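Side-chain contacts in CLIP-associating protein 2 (Mus musculus, PDB 3WOZ), which probably binds tubulin through its TOG domains, as its family does, and contributes to the control of microtubule dynamics: residues 79-84 and 117-122; 83-88 and 125-130; 114-117 and 123-126; 32-37 and 70-75. All blocks are in the same frame, centred on the assembly; numbering follows the deposited sequence.

How the contacts relate
The four contacts lie in one all-helical TOG domain, built of HEAT repeats. Contact 4 comes first along the chain and closes before the others open. It ties helix 19-34 to helix 60-77. Contacts 1, 2 and 3 cluster next to it, with centres 6 to 9 Å apart, and all three use helix 121-133. Contacts 1 and 2 share Asp-83 and Trp-84. Contacts 2 and 3 share Phe-125 and Asn-126. The centre of contact 4 is about 16 Å from that of contact 1 and about 22 Å from that of contact 2. Ile-74 and Phe-73 still reach across to the cluster, so contact 4 is joined to the other three by packing through helix 60-77.

Contact 1: 79-84 and 117-122; sequences DDLQDW and ESFPND
Leu-81 and Phe-119 meet at the edge of the aromatic ring. Leu-81 CB sits 3.8 Å from Phe-119 CE1 and nearly in the ring plane. Phe-119 CZ is almost as close to the same CB, so the methylene group faces one side of the ring's rim. The Leu-81 carbonyl lies nearby as well, with its O 3.9 Å from Phe-119 CE1. Gln-82 adds a looser contact from its backbone, its N being 4.3 Å from Phe-119 CE1.

The side chain of Gln-82 makes a second contact beside this one. Its chain is extended beyond CG (chi2 176°) and runs across the Pro-120 ring at about a right angle. Gln-82 NE2 comes to 3.9 Å from Pro-120 CG. No hydrogen bond spans the two segments. Leu-81 and Phe-119 make the apolar contact, and the Gln-82 amide touches Pro-120 by van der Waals contact.

Phe-119 carries its CG anti to the carbonyl carbon (chi1 -67°), and this turns the ring edge toward Leu-81. Trp-84 N bonds to Leu-81 O at 3.1 Å, which turns the loop that leads into helix 85-96. Pro-120 is the N-cap residue of helix 121-133.

The contact thus joins the loop between helices 60-77 and 85-96 to the turn between helices 102-118 and 121-133. Leu-81 also packs on Cys-48 of helix 41-54, and Phe-119 on Ile-74 of helix 60-77.

Contact 2: 83-88 and 125-130; sequences DWLFVL and FNILMR
Ile-127 of helix 121-133 reaches toward Leu-85 and Phe-86 of helix 85-96. This is helix-to-helix packing inside the HEAT-repeat array of the TOG domain. The two backbones come near each other here, with Phe-86 CA and Ile-127 CA 6.0 Å apart.

The aliphatic part is the tightest. Ile-127 CD1 lies 3.6 Å from Leu-85 CG, and Leu-85 CD2 is only slightly farther from that methyl. Ile-127 CG1 is anti to the carbonyl carbon (chi1 -74°), which places it toward helix 85-96, and the extended chi2 (154°) carries CD1 on to Leu-85. The same methyl also touches backbone, at 3.7 Å from Phe-86 N.

The aromatic part is made by the other branch. Ile-127 CG2 approaches the Phe-86 ring on a slant and stands 3.9 Å from Phe-86 CD2. Leu-85 is buried, whereas Phe-86 is exposed. Ile-127 also touches Leu-89 and Thr-90, one turn farther along helix 85-96.

No hydrogen bond crosses between the segments. Backbone bonds run within each helix: Leu-88 N reaches Trp-84 O at 3.0 Å. Phe-86 O also accepts a bond from Thr-90 OG1. Arg-130 is a separate case and makes a long, weak ion pair with Glu-168. Its guanidinium is turned back on its own helix, and Asn-126 O lies 3.3 Å above the centre of that plane.

Contact 3: 114-117 and 123-126; sequences ITRE and LQFN
Gln-124 lays its amide end against the backbone and the first side-chain carbons of Arg-116. The two residues sit on helices 102-118 and 121-133, consecutive helices joined by a short turn in the HEAT-repeat array of the TOG domain. Gln-124 points from its own helix toward the other and is extended beyond CG (chi2 -171°). It meets Arg-116 at about a right angle. The amide is probably turned over in the model, so its O and N positions are uncertain. Its carbon is safer ground: Gln-124 CD stands 3.7 Å from Arg-116 O.

Arg-116 O accepts a hydrogen bond from Gln-157 NE2. The Arg-116 chain bends at chi3 (51°), and its guanidinium leads away from Gln-124 to a salt bridge with Asp-113. Thr-115 borders the contact more loosely, with its OG1 bonded to Ala-111 O. Tyr-150 of helix 141-155 touches both Thr-115 and Arg-116.

Replacing Gln-124 with an alanine would probably open a gap beside the Arg-116 backbone and take away the polar group that lies next to its carbonyl. The end of the glutamine reaches the helix backbone itself, with Gln-124 CD 3.9 Å from Arg-116 CA.

Contact 4: 32-37 and 70-75; sequences LLKNQR and LVDFIQ
Leu-33 points one methyl at the backbone of helix 60-77, while Lys-34 reaches across at a slant to the carboxylate of Asp-72. Leu-33 CD1 lies 3.9 Å from Phe-73 N and 4.0 Å from Asp-72 CB. It also lies near Phe-73 CB, so a single methyl rests against two successive residues. Leu-33 and Asp-72 approach each other at a slant.

Lys-34 is bent at chi2 (-88°) and again at chi4. The first bend turns the chain from its own helix toward Asp-72. Its touching atom is a methylene carbon: Lys-34 CE is 3.5 Å from Asp-72 OD2. The ammonium stays farther off, with Lys-34 NZ 4.2 Å from Asp-72 OD1. That is beyond a salt bridge, though the opposite charges probably still attract. With an alanine in place of Asp-72, the Lys-34 ammonium is likely to lose its nearby opposite charge and its chain to turn more freely.

The contact joins helices 19-34 and 60-77 of the HEAT-repeat TOG array. Helix 19-34 stops here in a Schellman motif, with Gln-36 at positive phi as the C-prime residue. Arg-37 N bonds to Leu-32 O at 2.8 Å, and Gln-36 N to Leu-33 O at 3.1 Å.

Phe-73 holds its CG anti to the backbone N (chi1 176°), which carries the ring to helix 41-54. There it meets Phe-51 edge-to-face and also packs on Leu-44 and Leu-47.

Contact 1: 79-84 and 117-122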
loop_
_atom_site.group_PDB
_atom_site.type_symbol
_atom_site.label_atom_id
_atom_site.label_comp_id
_atom_site.label_asym_id
_atom_site.label_seq_id
_atom_site.Cartn_x
_atom_site.Cartn_y
_atom_site.Cartn_z
ATOM N N ASP A 79 -0.103 14.405 -7.485
ATOM C CA ASP A 79 0.658 15.544 -6.948
ATOM C C ASP A 79 0.049 16.099 -5.664
ATOM O O ASP A 79 0.761 16.631 -4.813
ATOM C CB ASP A 79 0.764 16.669 -7.981
ATOM C CG ASP A 79 1.586 16.283 -9.204
ATOM O OD1 ASP A 79 2.413 15.346 -9.126
ATOM O OD2 ASP A 79 1.406 16.935 -10.253
ATOM N N ASP A 80 -1.268 15.961 -5.535
ATOM C CA ASP A 80 -2.014 16.546 -4.427
ATOM C C ASP A 80 -2.510 15.513 -3.407
ATOM O O ASP A 80 -3.352 15.826 -2.567
ATOM C CB ASP A 80 -3.190 17.359 -4.978
ATOM C CG ASP A 80 -2.739 18.515 -5.855
ATOM O OD1 ASP A 80 -2.160 19.491 -5.321
ATOM O OD2 ASP A 80 -2.968 18.450 -7.083
ATOM N N LEU A 81 -1.968 14.297 -3.469
ATOM C CA LEU A 81 -2.464 13.176 -2.663
ATOM C C LEU A 81 -1.472 12.628 -1.636
ATOM O O LEU A 81 -1.697 11.559 -1.060
ATOM C CB LEU A 81 -2.940 12.034 -3.577
ATOM C CG LEU A 81 -4.267 12.214 -4.317
ATOM C CD1 LEU A 81 -4.443 11.132 -5.373
ATOM C CD2 LEU A 81 -5.447 12.220 -3.349
ATOM N N GLN A 82 -0.386 13.355 -1.394
ATOM C CA GLN A 82 0.666 12.871 -0.495
ATOM C C GLN A 82 0.209 12.676 0.955
ATOM O O GLN A 82 0.672 11.756 1.639
ATOM C CB GLN A 82 1.913 13.757 -0.578
ATOM C CG GLN A 82 2.755 13.454 -1.818
ATOM C CD GLN A 82 3.956 14.373 -1.988
ATOM O OE1 GLN A 82 4.477 14.936 -1.023
ATOM N NE2 GLN A 82 4.407 14.518 -3.227
ATOM N N ASP A 83 -0.708 13.527 1.407
ATOM C CA ASP A 83 -1.245 13.437 2.764
ATOM C C ASP A 83 -2.274 12.316 2.909
ATOM O O ASP A 83 -2.584 11.899 4.026
ATOM C CB ASP A 83 -1.858 14.774 3.196
ATOM C CG ASP A 83 -0.825 15.879 3.322
ATOM O OD1 ASP A 83 -1.121 17.013 2.898
ATOM O OD2 ASP A 83 0.283 15.623 3.843
ATOM N N TRP A 84 -2.794 11.833 1.781
ATOM C CA TRP A 84 -3.757 10.734 1.772
ATOM C C TRP A 84 -3.073 9.395 1.496
ATOM O O TRP A 84 -3.704 8.334 1.585
ATOM C CB TRP A 84 -4.865 10.999 0.741
ATOM C CG TRP A 84 -6.023 10.031 0.829
ATOM C CD1 TRP A 84 -6.856 9.846 1.895
ATOM C CD2 TRP A 84 -6.465 9.119 -0.188
ATOM N NE1 TRP A 84 -7.787 8.876 1.607
ATOM C CE2 TRP A 84 -7.570 8.414 0.335
ATOM C CE3 TRP A 84 -6.034 8.832 -1.493
ATOM C CZ2 TRP A 84 -8.255 7.437 -0.399
ATOM C CZ3 TRP A 84 -6.711 7.864 -2.220
ATOM C CH2 TRP A 84 -7.813 7.179 -1.670
ATOM N N GLU A 117 4.013 3.574 -8.648
ATOM C CA GLU A 117 4.689 4.370 -9.671
ATOM C C GLU A 117 4.278 5.844 -9.662
ATOM O O GLU A 117 4.794 6.630 -10.453
ATOM C CB GLU A 117 4.486 3.758 -11.073
ATOM C CG GLU A 117 3.072 3.902 -11.642
ATOM C CD GLU A 117 2.869 3.147 -12.957
ATOM O OE1 GLU A 117 3.610 2.181 -13.231
ATOM O OE2 GLU A 117 1.951 3.517 -13.719
ATOM N N SER A 118 3.365 6.218 -8.769
ATOM C CA SER A 118 2.813 7.578 -8.774
ATOM C C SER A 118 3.294 8.493 -7.631
ATOM O O SER A 118 2.992 9.680 -7.625
ATOM C CB SER A 118 1.282 7.532 -8.781
ATOM O OG SER A 118 0.792 6.759 -9.864
ATOM N N PHE A 119 4.038 7.945 -6.677
ATOM C CA PHE A 119 4.398 8.697 -5.469
ATOM C C PHE A 119 5.884 8.577 -5.166
ATOM O O PHE A 119 6.497 7.587 -5.549
ATOM C CB PHE A 119 3.579 8.199 -4.272
ATOM C CG PHE A 119 2.112 8.494 -4.373
ATOM C CD1 PHE A 119 1.611 9.741 -4.000
ATOM C CD2 PHE A 119 1.222 7.523 -4.830
ATOM C CE1 PHE A 119 0.250 10.016 -4.086
ATOM C CE2 PHE A 119 -0.141 7.791 -4.923
ATOM C CZ PHE A 119 -0.629 9.038 -4.549
ATOM N N PRO A 120 6.468 9.571 -4.459
ATOM C CA PRO A 120 7.894 9.460 -4.115
ATOM C C PRO A 120 8.191 8.172 -3.355
ATOM O O PRO A 120 7.395 7.756 -2.517
ATOM C CB PRO A 120 8.148 10.682 -3.222
ATOM C CG PRO A 120 7.066 11.649 -3.575
ATOM C CD PRO A 120 5.868 10.812 -3.931
ATOM N N ASN A 121 9.327 7.553 -3.661
ATOM C CA ASN A 121 9.693 6.267 -3.076
ATOM C C ASN A 121 9.940 6.314 -1.563
ATOM O O ASN A 121 9.477 5.436 -0.831
ATOM C CB ASN A 121 10.906 5.672 -3.799
ATOM C CG ASN A 121 10.583 5.199 -5.216
ATOM O OD1 ASN A 121 9.480 4.720 -5.495
ATOM N ND2 ASN A 121 11.562 5.313 -6.113
ATOM N N ASP A 122 10.672 7.331 -1.104
ATOM C CA ASP A 122 10.984 7.470 0.322
ATOM C C ASP A 122 9.714 7.541 1.166
ATOM O O ASP A 122 9.595 6.829 2.167
ATOM C CB ASP A 122 11.916 8.669 0.592
ATOM C CG ASP A 122 11.331 10.003 0.139
ATOM O OD1 ASP A 122 10.474 10.030 -0.779
ATOM O OD2 ASP A 122 11.744 11.041 0.701
#

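Contact 2: 83-88 and 125-130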
loop_
_atom_site.group_PDB
_atom_site.type_symbol
_atom_site.label_atom_id
_atom_site.label_comp_id
_atom_site.label_asym_id
_atom_site.label_seq_id
_atom_site.Cartn_x
_atom_site.Cartn_y
_atom_site.Cartn_z
ATOM N N ASP A 83 -0.708 13.527 1.407
ATOM C CA ASP A 83 -1.245 13.437 2.764
ATOM C C ASP A 83 -2.274 12.316 2.909
ATOM O O ASP A 83 -2.584 11.899 4.026
ATOM C CB ASP A 83 -1.858 14.774 3.196
ATOM C CG ASP A 83 -0.825 15.879 3.322
ATOM O OD1 ASP A 83 -1.121 17.013 2.898
ATOM O OD2 ASP A 83 0.283 15.623 3.843
ATOM N N TRP A 84 -2.794 11.833 1.781
ATOM C CA TRP A 84 -3.757 10.734 1.772
ATOM C C TRP A 84 -3.073 9.395 1.496
ATOM O O TRP A 84 -3.704 8.334 1.585
ATOM C CB TRP A 84 -4.865 10.999 0.741
ATOM C CG TRP A 84 -6.023 10.031 0.829
ATOM C CD1 TRP A 84 -6.856 9.846 1.895
ATOM C CD2 TRP A 84 -6.465 9.119 -0.188
ATOM N NE1 TRP A 84 -7.787 8.876 1.607
ATOM C CE2 TRP A 84 -7.570 8.414 0.335
ATOM C CE3 TRP A 84 -6.034 8.832 -1.493
ATOM C CZ2 TRP A 84 -8.255 7.437 -0.399
ATOM C CZ3 TRP A 84 -6.711 7.864 -2.220
ATOM C CH2 TRP A 84 -7.813 7.179 -1.670
ATOM N N LEU A 85 -1.780 9.450 1.175
ATOM C CA LEU A 85 -1.035 8.271 0.749
ATOM C C LEU A 85 -1.007 7.146 1.791
ATOM O O LEU A 85 -1.127 5.973 1.430
ATOM C CB LEU A 85 0.388 8.643 0.297
ATOM C CG LEU A 85 1.311 7.506 -0.169
ATOM C CD1 LEU A 85 0.717 6.712 -1.343
ATOM C CD2 LEU A 85 2.709 8.019 -0.508
ATOM N N PHE A 86 -0.859 7.500 3.068
ATOM C CA PHE A 86 -0.863 6.494 4.132
ATOM C C PHE A 86 -2.130 5.646 4.055
ATOM O O PHE A 86 -2.065 4.422 4.105
ATOM C CB PHE A 86 -0.724 7.128 5.528
ATOM C CG PHE A 86 -0.978 6.160 6.657
ATOM C CD1 PHE A 86 -2.246 6.051 7.229
ATOM C CD2 PHE A 86 0.043 5.338 7.131
ATOM C CE1 PHE A 86 -2.489 5.144 8.268
ATOM C CE2 PHE A 86 -0.186 4.434 8.163
ATOM C CZ PHE A 86 -1.454 4.338 8.737
ATOM N N VAL A 87 -3.274 6.312 3.925
ATOM C CA VAL A 87 -4.572 5.648 3.868
ATOM C C VAL A 87 -4.706 4.808 2.597
ATOM O O VAL A 87 -5.072 3.644 2.666
ATOM C CB VAL A 87 -5.735 6.669 3.984
ATOM C CG1 VAL A 87 -7.059 6.041 3.569
ATOM C CG2 VAL A 87 -5.820 7.225 5.412
ATOM N N LEU A 88 -4.384 5.401 1.448
ATOM C CA LEU A 88 -4.473 4.708 0.170
ATOM C C LEU A 88 -3.683 3.402 0.174
ATOM O O LEU A 88 -4.226 2.340 -0.131
ATOM C CB LEU A 88 -3.989 5.618 -0.961
ATOM C CG LEU A 88 -3.825 5.020 -2.361
ATOM C CD1 LEU A 88 -5.164 4.523 -2.907
ATOM C CD2 LEU A 88 -3.188 6.049 -3.302
ATOM N N PHE A 125 8.039 4.205 1.240
ATOM C CA PHE A 125 8.833 3.307 2.075
ATOM C C PHE A 125 8.616 3.559 3.565
ATOM O O PHE A 125 8.532 2.613 4.352
ATOM C CB PHE A 125 10.320 3.412 1.728
ATOM C CG PHE A 125 11.176 2.379 2.409
ATOM C CD1 PHE A 125 11.950 2.721 3.517
ATOM C CD2 PHE A 125 11.195 1.062 1.956
ATOM C CE1 PHE A 125 12.744 1.768 4.155
ATOM C CE2 PHE A 125 11.984 0.099 2.587
ATOM C CZ PHE A 125 12.759 0.452 3.691
ATOM N N ASN A 126 8.517 4.834 3.938
ATOM C CA ASN A 126 8.340 5.220 5.336
ATOM C C ASN A 126 6.989 4.775 5.875
ATOM O O ASN A 126 6.888 4.332 7.020
ATOM C CB ASN A 126 8.535 6.729 5.519
ATOM C CG ASN A 126 9.969 7.175 5.256
ATOM O OD1 ASN A 126 10.220 8.354 5.004
ATOM N ND2 ASN A 126 10.914 6.238 5.307
ATOM N N ILE A 127 5.958 4.877 5.036
ATOM C CA ILE A 127 4.635 4.355 5.363
ATOM C C ILE A 127 4.695 2.844 5.559
ATOM O O ILE A 127 4.065 2.306 6.471
ATOM C CB ILE A 127 3.601 4.720 4.279
ATOM C CG1 ILE A 127 3.241 6.204 4.385
ATOM C CG2 ILE A 127 2.343 3.850 4.391
ATOM C CD1 ILE A 127 2.764 6.800 3.102
ATOM N N LEU A 128 5.470 2.174 4.713
ATOM C CA LEU A 128 5.590 0.726 4.774
ATOM C C LEU A 128 6.322 0.248 6.030
ATOM O O LEU A 128 6.003 -0.810 6.572
ATOM C CB LEU A 128 6.265 0.191 3.511
ATOM C CG LEU A 128 5.482 0.294 2.192
ATOM C CD1 LEU A 128 6.333 -0.193 1.041
ATOM C CD2 LEU A 128 4.184 -0.476 2.238
HETATM N N MSE A 129 7.296 1.027 6.492
HETATM C CA MSE A 129 8.014 0.676 7.716
HETATM C C MSE A 129 7.104 0.784 8.943
HETATM O O MSE A 129 7.048 -0.140 9.751
HETATM C CB MSE A 129 9.292 1.504 7.875
HETATM C CG MSE A 129 10.377 1.210 6.834
HETATM SE SE MSE A 129 10.917 -0.663 6.647
HETATM C CE MSE A 129 9.753 -1.202 5.172
ATOM N N ARG A 130 6.378 1.894 9.054
ATOM C CA ARG A 130 5.400 2.087 10.129
ATOM C C ARG A 130 4.270 1.051 10.095
ATOM O O ARG A 130 3.853 0.555 11.143
ATOM C CB ARG A 130 4.820 3.508 10.101
ATOM C CG ARG A 130 5.765 4.583 10.644
ATOM C CD ARG A 130 5.138 5.981 10.607
ATOM N NE ARG A 130 4.946 6.469 9.240
ATOM C CZ ARG A 130 5.878 7.090 8.518
ATOM N NH1 ARG A 130 7.087 7.312 9.020
ATOM N NH2 ARG A 130 5.599 7.487 7.281
#

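Contact 3: 114-117 and 123-126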
loop_
_atom_site.group_PDB
_atom_site.type_symbol
_atom_site.label_atom_id
_atom_site.label_comp_id
_atom_site.label_asym_id
_atom_site.label_seq_id
_atom_site.Cartn_x
_atom_site.Cartn_y
_atom_site.Cartn_z
ATOM N N ILE A 114 -0.255 1.171 -9.677
ATOM C CA ILE A 114 -0.424 2.586 -10.002
ATOM C C ILE A 114 0.130 3.454 -8.865
ATOM O O ILE A 114 0.924 4.359 -9.107
ATOM C CB ILE A 114 -1.918 2.932 -10.283
ATOM C CG1 ILE A 114 -2.455 2.129 -11.477
ATOM C CG2 ILE A 114 -2.119 4.433 -10.500
ATOM C CD1 ILE A 114 -1.709 2.332 -12.771
ATOM N N THR A 115 -0.283 3.156 -7.634
ATOM C CA THR A 115 0.227 3.842 -6.441
ATOM C C THR A 115 1.749 3.838 -6.414
ATOM O O THR A 115 2.370 4.881 -6.250
ATOM C CB THR A 115 -0.300 3.186 -5.143
ATOM O OG1 THR A 115 -1.728 3.183 -5.165
ATOM C CG2 THR A 115 0.180 3.947 -3.896
ATOM N N ARG A 116 2.336 2.662 -6.597
ATOM C CA ARG A 116 3.782 2.480 -6.487
ATOM C C ARG A 116 4.577 3.337 -7.464
ATOM O O ARG A 116 5.681 3.781 -7.137
ATOM C CB ARG A 116 4.138 1.008 -6.667
ATOM C CG ARG A 116 5.403 0.553 -5.945
ATOM C CD ARG A 116 5.387 -0.973 -5.779
ATOM N NE ARG A 116 5.122 -1.614 -7.063
ATOM C CZ ARG A 116 4.087 -2.401 -7.341
ATOM N NH1 ARG A 116 3.174 -2.713 -6.421
ATOM N NH2 ARG A 116 3.984 -2.897 -8.560
ATOM N N GLU A 117 4.013 3.574 -8.648
ATOM C CA GLU A 117 4.689 4.370 -9.671
ATOM C C GLU A 117 4.278 5.844 -9.662
ATOM O O GLU A 117 4.794 6.630 -10.453
ATOM C CB GLU A 117 4.486 3.758 -11.073
ATOM C CG GLU A 117 3.072 3.902 -11.642
ATOM C CD GLU A 117 2.869 3.147 -12.957
ATOM O OE1 GLU A 117 3.610 2.181 -13.231
ATOM O OE2 GLU A 117 1.951 3.517 -13.719
ATOM N N LEU A 123 8.765 8.369 0.733
ATOM C CA LEU A 123 7.464 8.517 1.401
ATOM C C LEU A 123 6.676 7.200 1.461
ATOM O O LEU A 123 6.111 6.853 2.508
ATOM C CB LEU A 123 6.614 9.596 0.719
ATOM C CG LEU A 123 7.059 11.067 0.676
ATOM C CD1 LEU A 123 5.964 11.890 0.024
ATOM C CD2 LEU A 123 7.390 11.642 2.054
ATOM N N GLN A 124 6.637 6.479 0.340
ATOM C CA GLN A 124 6.020 5.151 0.291
ATOM C C GLN A 124 6.708 4.214 1.275
ATOM O O GLN A 124 6.049 3.508 2.035
ATOM C CB GLN A 124 6.142 4.537 -1.100
ATOM C CG GLN A 124 5.377 5.223 -2.205
ATOM C CD GLN A 124 5.411 4.398 -3.473
ATOM O OE1 GLN A 124 5.909 4.839 -4.508
ATOM N NE2 GLN A 124 4.920 3.173 -3.383
ATOM N N PHE A 125 8.039 4.205 1.240
ATOM C CA PHE A 125 8.833 3.307 2.075
ATOM C C PHE A 125 8.616 3.559 3.565
ATOM O O PHE A 125 8.532 2.613 4.352
ATOM C CB PHE A 125 10.320 3.412 1.728
ATOM C CG PHE A 125 11.176 2.379 2.409
ATOM C CD1 PHE A 125 11.950 2.721 3.517
ATOM C CD2 PHE A 125 11.195 1.062 1.956
ATOM C CE1 PHE A 125 12.744 1.768 4.155
ATOM C CE2 PHE A 125 11.984 0.099 2.587
ATOM C CZ PHE A 125 12.759 0.452 3.691
ATOM N N ASN A 126 8.517 4.834 3.938
ATOM C CA ASN A 126 8.340 5.220 5.336
ATOM C C ASN A 126 6.989 4.775 5.875
ATOM O O ASN A 126 6.888 4.332 7.020
ATOM C CB ASN A 126 8.535 6.729 5.519
ATOM C CG ASN A 126 9.969 7.175 5.256
ATOM O OD1 ASN A 126 10.220 8.354 5.004
ATOM N ND2 ASN A 126 10.914 6.238 5.307
#

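Contact 4: 32-37 and 70-75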
loop_
_atom_site.group_PDB
_atom_site.type_symbol
_atom_site.label_atom_id
_atom_site.label_comp_id
_atom_site.label_asym_id
_atom_site.label_seq_id
_atom_site.Cartn_x
_atom_site.Cartn_y
_atom_site.Cartn_z
ATOM N N LEU A 32 -15.956 12.643 -14.878
ATOM C CA LEU A 32 -15.277 13.870 -14.439
ATOM C C LEU A 32 -13.764 13.758 -14.591
ATOM O O LEU A 32 -13.106 14.709 -15.022
ATOM C CB LEU A 32 -15.596 14.198 -12.971
ATOM C CG LEU A 32 -16.989 14.580 -12.462
ATOM C CD1 LEU A 32 -16.909 14.889 -10.973
ATOM C CD2 LEU A 32 -17.586 15.765 -13.209
ATOM N N LEU A 33 -13.221 12.598 -14.230
ATOM C CA LEU A 33 -11.785 12.348 -14.320
ATOM C C LEU A 33 -11.315 12.211 -15.771
ATOM O O LEU A 33 -10.284 12.768 -16.146
ATOM C CB LEU A 33 -11.399 11.114 -13.497
ATOM C CG LEU A 33 -11.631 11.198 -11.984
ATOM C CD1 LEU A 33 -11.572 9.817 -11.360
ATOM C CD2 LEU A 33 -10.635 12.145 -11.308
ATOM N N LYS A 34 -12.079 11.477 -16.579
ATOM C CA LYS A 34 -11.776 11.325 -18.007
ATOM C C LYS A 34 -11.845 12.671 -18.741
ATOM O O LYS A 34 -11.028 12.948 -19.614
ATOM C CB LYS A 34 -12.716 10.310 -18.668
ATOM C CG LYS A 34 -12.595 8.882 -18.142
ATOM C CD LYS A 34 -11.529 8.074 -18.866
ATOM C CE LYS A 34 -11.270 6.740 -18.167
ATOM N NZ LYS A 34 -12.538 6.037 -17.780
ATOM N N ASN A 35 -12.811 13.507 -18.366
ATOM C CA ASN A 35 -12.968 14.831 -18.967
ATOM C C ASN A 35 -12.088 15.891 -18.302
ATOM O O ASN A 35 -12.239 17.085 -18.569
ATOM C CB ASN A 35 -14.436 15.269 -18.924
ATOM C CG ASN A 35 -15.340 14.391 -19.776
ATOM O OD1 ASN A 35 -14.882 13.699 -20.686
ATOM N ND2 ASN A 35 -16.635 14.424 -19.485
ATOM N N GLN A 36 -11.178 15.443 -17.435
ATOM C CA GLN A 36 -10.303 16.327 -16.651
ATOM C C GLN A 36 -11.055 17.540 -16.081
ATOM O O GLN A 36 -10.590 18.676 -16.170
ATOM C CB GLN A 36 -9.085 16.770 -17.473
ATOM C CG GLN A 36 -8.119 15.642 -17.863
ATOM C CD GLN A 36 -7.023 15.363 -16.825
ATOM O OE1 GLN A 36 -6.173 14.497 -17.037
ATOM N NE2 GLN A 36 -7.036 16.097 -15.711
ATOM N N ARG A 37 -12.234 17.281 -15.524
ATOM C CA ARG A 37 -12.978 18.273 -14.766
ATOM C C ARG A 37 -12.297 18.358 -13.406
ATOM O O ARG A 37 -12.355 17.419 -12.608
ATOM C CB ARG A 37 -14.444 17.848 -14.640
ATOM C CG ARG A 37 -15.316 18.718 -13.738
ATOM C CD ARG A 37 -16.125 19.758 -14.514
ATOM N NE ARG A 37 -17.413 20.019 -13.862
ATOM C CZ ARG A 37 -17.580 20.776 -12.777
ATOM N NH1 ARG A 37 -18.794 20.939 -12.263
ATOM N NH2 ARG A 37 -16.542 21.368 -12.194
ATOM N N LEU A 70 -10.106 4.335 -8.822
ATOM C CA LEU A 70 -8.875 4.717 -8.116
ATOM C C LEU A 70 -7.705 4.946 -9.062
ATOM O O LEU A 70 -6.903 5.857 -8.847
ATOM C CB LEU A 70 -8.477 3.658 -7.077
ATOM C CG LEU A 70 -8.950 3.753 -5.622
ATOM C CD1 LEU A 70 -8.360 2.596 -4.819
ATOM C CD2 LEU A 70 -8.559 5.085 -4.976
ATOM N N VAL A 71 -7.623 4.124 -10.109
ATOM C CA VAL A 71 -6.534 4.192 -11.085
ATOM C C VAL A 71 -6.487 5.578 -11.728
ATOM O O VAL A 71 -5.443 6.227 -11.738
ATOM C CB VAL A 71 -6.664 3.081 -12.160
ATOM C CG1 VAL A 71 -5.653 3.278 -13.293
ATOM C CG2 VAL A 71 -6.483 1.710 -11.524
ATOM N N ASP A 72 -7.635 6.024 -12.231
ATOM C CA ASP A 72 -7.782 7.349 -12.833
ATOM C C ASP A 72 -7.599 8.473 -11.824
ATOM O O ASP A 72 -7.013 9.506 -12.143
ATOM C CB ASP A 72 -9.157 7.471 -13.486
ATOM C CG ASP A 72 -9.298 6.579 -14.687
ATOM O OD1 ASP A 72 -9.958 5.518 -14.570
ATOM O OD2 ASP A 72 -8.720 6.926 -15.738
ATOM N N PHE A 73 -8.117 8.258 -10.617
ATOM C CA PHE A 73 -8.044 9.238 -9.538
ATOM C C PHE A 73 -6.603 9.480 -9.127
ATOM O O PHE A 73 -6.169 10.628 -9.036
ATOM C CB PHE A 73 -8.883 8.769 -8.345
ATOM C CG PHE A 73 -8.794 9.659 -7.137
ATOM C CD1 PHE A 73 -8.199 9.200 -5.967
ATOM C CD2 PHE A 73 -9.319 10.949 -7.160
ATOM C CE1 PHE A 73 -8.131 10.007 -4.840
ATOM C CE2 PHE A 73 -9.245 11.764 -6.042
ATOM C CZ PHE A 73 -8.660 11.290 -4.877
ATOM N N ILE A 74 -5.865 8.394 -8.895
ATOM C CA ILE A 74 -4.451 8.479 -8.564
ATOM C C ILE A 74 -3.656 9.145 -9.697
ATOM O O ILE A 74 -2.855 10.044 -9.447
ATOM C CB ILE A 74 -3.849 7.094 -8.219
ATOM C CG1 ILE A 74 -4.492 6.525 -6.947
ATOM C CG2 ILE A 74 -2.339 7.192 -8.044
ATOM C CD1 ILE A 74 -4.377 5.015 -6.814
ATOM N N GLN A 75 -3.888 8.709 -10.934
ATOM C CA GLN A 75 -3.152 9.247 -12.083
ATOM C C GLN A 75 -3.364 10.750 -12.298
ATOM O O GLN A 75 -2.436 11.459 -12.662
ATOM C CB GLN A 75 -3.464 8.455 -13.354
ATOM C CG GLN A 75 -2.750 7.112 -13.403
ATOM C CD GLN A 75 -3.276 6.186 -14.482
ATOM O OE1 GLN A 75 -4.330 6.430 -15.073
ATOM N NE2 GLN A 75 -2.543 5.112 -14.741
#